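Local coordinates for protein DNA helicase RecQ (Deinococcus radiodurans, PDB 4Q48) that probably couples ATP hydrolysis to the unwinding of duplex DNA, translocating in the 3'-5' direction, through the RecQ catalytic core present here, at residues Val150-His155 against Arg188-Ser193. Residues are numbered along the deposited sequence; the frame is centred on the assembly and turned at random.
Sequences VSQWGH and RADIKS
The Asp190 side chain lies against Ser151 and the edge of the Trp153 ring, and it has the largest area buried across this contact. Its OD2 accepts a hydrogen bond from Ser151 OG at 3.1 Å. The hydroxyl comes in on the anti side of the carboxylate and lies 32° out of its plane. The same hydroxyl oxygen also works within 150-155. Ser151 OG accepts from Trp153 N at 2.9 Å, which makes an ST turn. With OG anti to its own backbone nitrogen (chi1 -173°), one oxygen serves both the loop and the helix. Without the hydroxyl, as with an alanine here, Asp190 OD2 would probably lose this donor and Trp153 N its ST-turn acceptor.

Trp153 CD1 is 3.7 Å from Asp190 OD2. OD2 lies in the ring plane at its edge, and the carboxylate is turned 58° from the ring. Gln152 CG covers part of one ring face from within the loop.

One residue along from each member of the polar pair, Val150 CG2 packs on Ile191 CG1 at 4.0 Å, and the two side chains cross at about a right angle.

Segment 150-155 probably belongs to the aromatic-rich loop that follows the DEAH motif in RecQ helicases and, in relatives, couples DNA binding to ATP hydrolysis. The contact packs this loop, between strand 139-145 and helix 165-170, against helix 185-194. Ile191 also touches Leu43 on strand 42-45 of the parallel sheet. Trp153 forms a cation-pi contact with Arg186 and touches Arg363, Val364 and Ser367, so the loop bridges helix 185-194 and helix 359-376.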
ATOM      1  N   VAL A 150     -10.852  -7.774   2.205  1.00 65.62           N
ATOM      2  CA  VAL A 150     -11.415  -8.982   1.609  1.00 68.69           C
ATOM      3  C   VAL A 150     -10.309 -10.005   1.312  1.00 72.23           C
ATOM      4  O   VAL A 150     -10.536 -11.212   1.366  1.00 71.83           O
ATOM      5  CB  VAL A 150     -12.212  -8.663   0.316  1.00 69.59           C
ATOM      6  CG1 VAL A 150     -13.331  -7.689   0.622  1.00 67.10           C
ATOM      7  CG2 VAL A 150     -11.310  -8.100  -0.778  1.00 65.07           C
ATOM      8  N   SER A 151      -9.109  -9.503   1.031  1.00 73.98           N
ATOM      9  CA  SER A 151      -7.969 -10.314   0.605  1.00 76.31           C
ATOM     10  C   SER A 151      -7.233 -11.013   1.739  1.00 77.92           C
ATOM     11  O   SER A 151      -7.070 -10.442   2.823  1.00 71.70           O
ATOM     12  CB  SER A 151      -6.968  -9.440  -0.157  1.00 75.74           C
ATOM     13  OG  SER A 151      -5.927 -10.221  -0.709  1.00 76.60           O
ATOM     14  N   GLN A 152      -6.815 -12.256   1.491  1.00 82.89           N
ATOM     15  CA  GLN A 152      -5.898 -12.959   2.393  1.00 82.04           C
ATOM     16  C   GLN A 152      -4.580 -12.187   2.416  1.00 81.31           C
ATOM     17  O   GLN A 152      -3.825 -12.249   3.384  1.00 87.36           O
ATOM     18  CB  GLN A 152      -5.636 -14.405   1.943  1.00 79.71           C
ATOM     19  CG  GLN A 152      -4.781 -14.486   0.668  1.00 80.20           C
ATOM     20  CD  GLN A 152      -5.077 -15.676  -0.239  1.00 83.75           C
ATOM     21  OE1 GLN A 152      -6.216 -15.882  -0.679  1.00 79.36           O
ATOM     22  NE2 GLN A 152      -4.035 -16.447  -0.555  1.00 79.97           N
ATOM     23  N   TRP A 153      -4.314 -11.462   1.330  1.00 75.87           N
ATOM     24  CA  TRP A 153      -3.023 -10.811   1.128  1.00 79.55           C
ATOM     25  C   TRP A 153      -2.807  -9.444   1.768  1.00 83.75           C
ATOM     26  O   TRP A 153      -2.038  -9.308   2.719  1.00 90.89           O
ATOM     27  CB  TRP A 153      -2.755 -10.676  -0.380  1.00 77.01           C
ATOM     28  CG  TRP A 153      -2.683 -12.004  -1.087  1.00 83.79           C
ATOM     29  CD1 TRP A 153      -3.687 -12.635  -1.777  1.00 83.53           C
ATOM     30  CD2 TRP A 153      -1.545 -12.877  -1.147  1.00 85.92           C
ATOM     31  NE1 TRP A 153      -3.237 -13.845  -2.263  1.00 83.92           N
ATOM     32  CE2 TRP A 153      -1.927 -14.013  -1.894  1.00 79.91           C
ATOM     33  CE3 TRP A 153      -0.235 -12.804  -0.648  1.00 77.93           C
ATOM     34  CZ2 TRP A 153      -1.054 -15.057  -2.149  1.00 73.11           C
ATOM     35  CZ3 TRP A 153       0.627 -13.841  -0.906  1.00 72.87           C
ATOM     36  CH2 TRP A 153       0.216 -14.954  -1.649  1.00 73.27           C
ATOM     37  N   GLY A 154      -3.532  -8.447   1.283  1.00 81.57           N
ATOM     38  CA  GLY A 154      -3.098  -7.072   1.429  1.00 84.87           C
ATOM     39  C   GLY A 154      -2.926  -6.363   2.755  1.00 92.26           C
ATOM     40  O   GLY A 154      -2.256  -5.320   2.775  1.00 91.01           O
ATOM     41  N   HIS A 155      -3.480  -6.895   3.846  1.00 88.64           N
ATOM     42  CA  HIS A 155      -3.503  -6.130   5.092  1.00 92.47           C
ATOM     43  C   HIS A 155      -4.254  -6.971   6.115  1.00 87.92           C
ATOM     44  O   HIS A 155      -4.013  -8.174   6.228  1.00 86.32           O
ATOM     45  CB  HIS A 155      -4.172  -4.756   4.834  1.00 92.13           C
ATOM     46  CG  HIS A 155      -3.975  -3.722   5.906  1.00 98.31           C
ATOM     47  ND1 HIS A 155      -4.877  -3.513   6.929  1.00 97.94           N
ATOM     48  CD2 HIS A 155      -2.980  -2.815   6.094  1.00 92.49           C
ATOM     49  CE1 HIS A 155      -4.448  -2.528   7.700  1.00 98.87           C
ATOM     50  NE2 HIS A 155      -3.295  -2.093   7.216  1.00 95.50           N
ATOM     51  N   ARG A 188      -5.083  -5.908  -5.160  1.00 62.00           N
ATOM     52  CA  ARG A 188      -5.871  -5.183  -6.159  1.00 67.17           C
ATOM     53  C   ARG A 188      -6.706  -6.164  -6.975  1.00 68.22           C
ATOM     54  O   ARG A 188      -7.834  -5.870  -7.364  1.00 65.29           O
ATOM     55  CB  ARG A 188      -4.947  -4.395  -7.091  1.00 61.03           C
ATOM     56  CG  ARG A 188      -4.166  -3.281  -6.429  1.00 63.43           C
ATOM     57  CD  ARG A 188      -3.702  -2.274  -7.461  1.00 64.22           C
ATOM     58  NE  ARG A 188      -2.698  -2.876  -8.344  1.00 64.57           N
ATOM     59  CZ  ARG A 188      -1.398  -2.935  -8.052  1.00 61.73           C
ATOM     60  NH1 ARG A 188      -0.952  -2.406  -6.927  1.00 53.27           N
ATOM     61  NH2 ARG A 188      -0.530  -3.500  -8.887  1.00 64.39           N
ATOM     62  N   ALA A 189      -6.127  -7.328  -7.243  1.00 66.66           N
ATOM     63  CA  ALA A 189      -6.784  -8.340  -8.044  1.00 65.11           C
ATOM     64  C   ALA A 189      -7.949  -9.003  -7.300  1.00 64.18           C
ATOM     65  O   ALA A 189      -8.986  -9.301  -7.896  1.00 60.92           O
ATOM     66  CB  ALA A 189      -5.760  -9.380  -8.483  1.00 65.75           C
ATOM     67  N   ASP A 190      -7.783  -9.168  -5.988  1.00 64.35           N
ATOM     68  CA  ASP A 190      -8.747  -9.848  -5.124  1.00 57.05           C
ATOM     69  C   ASP A 190      -9.953  -9.003  -4.745  1.00 66.08           C
ATOM     70  O   ASP A 190     -11.056  -9.524  -4.574  1.00 67.20           O
ATOM     71  CB  ASP A 190      -8.049 -10.253  -3.828  1.00 66.58           C
ATOM     72  CG  ASP A 190      -7.576 -11.677  -3.834  1.00 76.97           C
ATOM     73  OD1 ASP A 190      -7.504 -12.272  -4.937  1.00 77.95           O
ATOM     74  OD2 ASP A 190      -7.241 -12.174  -2.726  1.00 72.23           O
ATOM     75  N   ILE A 191      -9.754  -7.692  -4.658  1.00 69.68           N
ATOM     76  CA  ILE A 191     -10.860  -6.767  -4.469  1.00 62.30           C
ATOM     77  C   ILE A 191     -11.782  -6.811  -5.675  1.00 63.99           C
ATOM     78  O   ILE A 191     -13.001  -6.882  -5.518  1.00 67.58           O
ATOM     79  CB  ILE A 191     -10.356  -5.335  -4.251  1.00 60.91           C
ATOM     80  CG1 ILE A 191      -9.550  -5.259  -2.956  1.00 60.56           C
ATOM     81  CG2 ILE A 191     -11.519  -4.357  -4.215  1.00 57.59           C
ATOM     82  CD1 ILE A 191      -8.831  -3.917  -2.744  1.00 63.02           C
ATOM     83  N   LYS A 192     -11.196  -6.833  -6.871  1.00 57.30           N
ATOM     84  CA  LYS A 192     -11.978  -6.874  -8.089  1.00 59.12           C
ATOM     85  C   LYS A 192     -12.890  -8.108  -8.002  1.00 63.24           C
ATOM     86  O   LYS A 192     -14.085  -8.033  -8.297  1.00 63.85           O
ATOM     87  CB  LYS A 192     -11.066  -6.908  -9.322  1.00 61.61           C
ATOM     88  CG  LYS A 192     -10.278  -5.604  -9.565  1.00 64.34           C
ATOM     89  CD  LYS A 192      -9.289  -5.725 -10.741  1.00 64.68           C
ATOM     90  CE  LYS A 192      -8.386  -4.485 -10.886  1.00 64.28           C
ATOM     91  NZ  LYS A 192      -8.525  -3.742 -12.195  1.00 65.32           N
ATOM     92  N   SER A 193     -12.351  -9.224  -7.530  1.00 57.12           N
ATOM     93  CA  SER A 193     -13.114 -10.468  -7.536  1.00 62.00           C
ATOM     94  C   SER A 193     -14.295 -10.500  -6.557  1.00 65.62           C
ATOM     95  O   SER A 193     -15.358 -11.033  -6.883  1.00 59.43           O
ATOM     96  CB  SER A 193     -12.192 -11.650  -7.248  1.00 59.23           C
ATOM     97  OG  SER A 193     -11.653 -12.153  -8.453  1.00 62.54           O
TER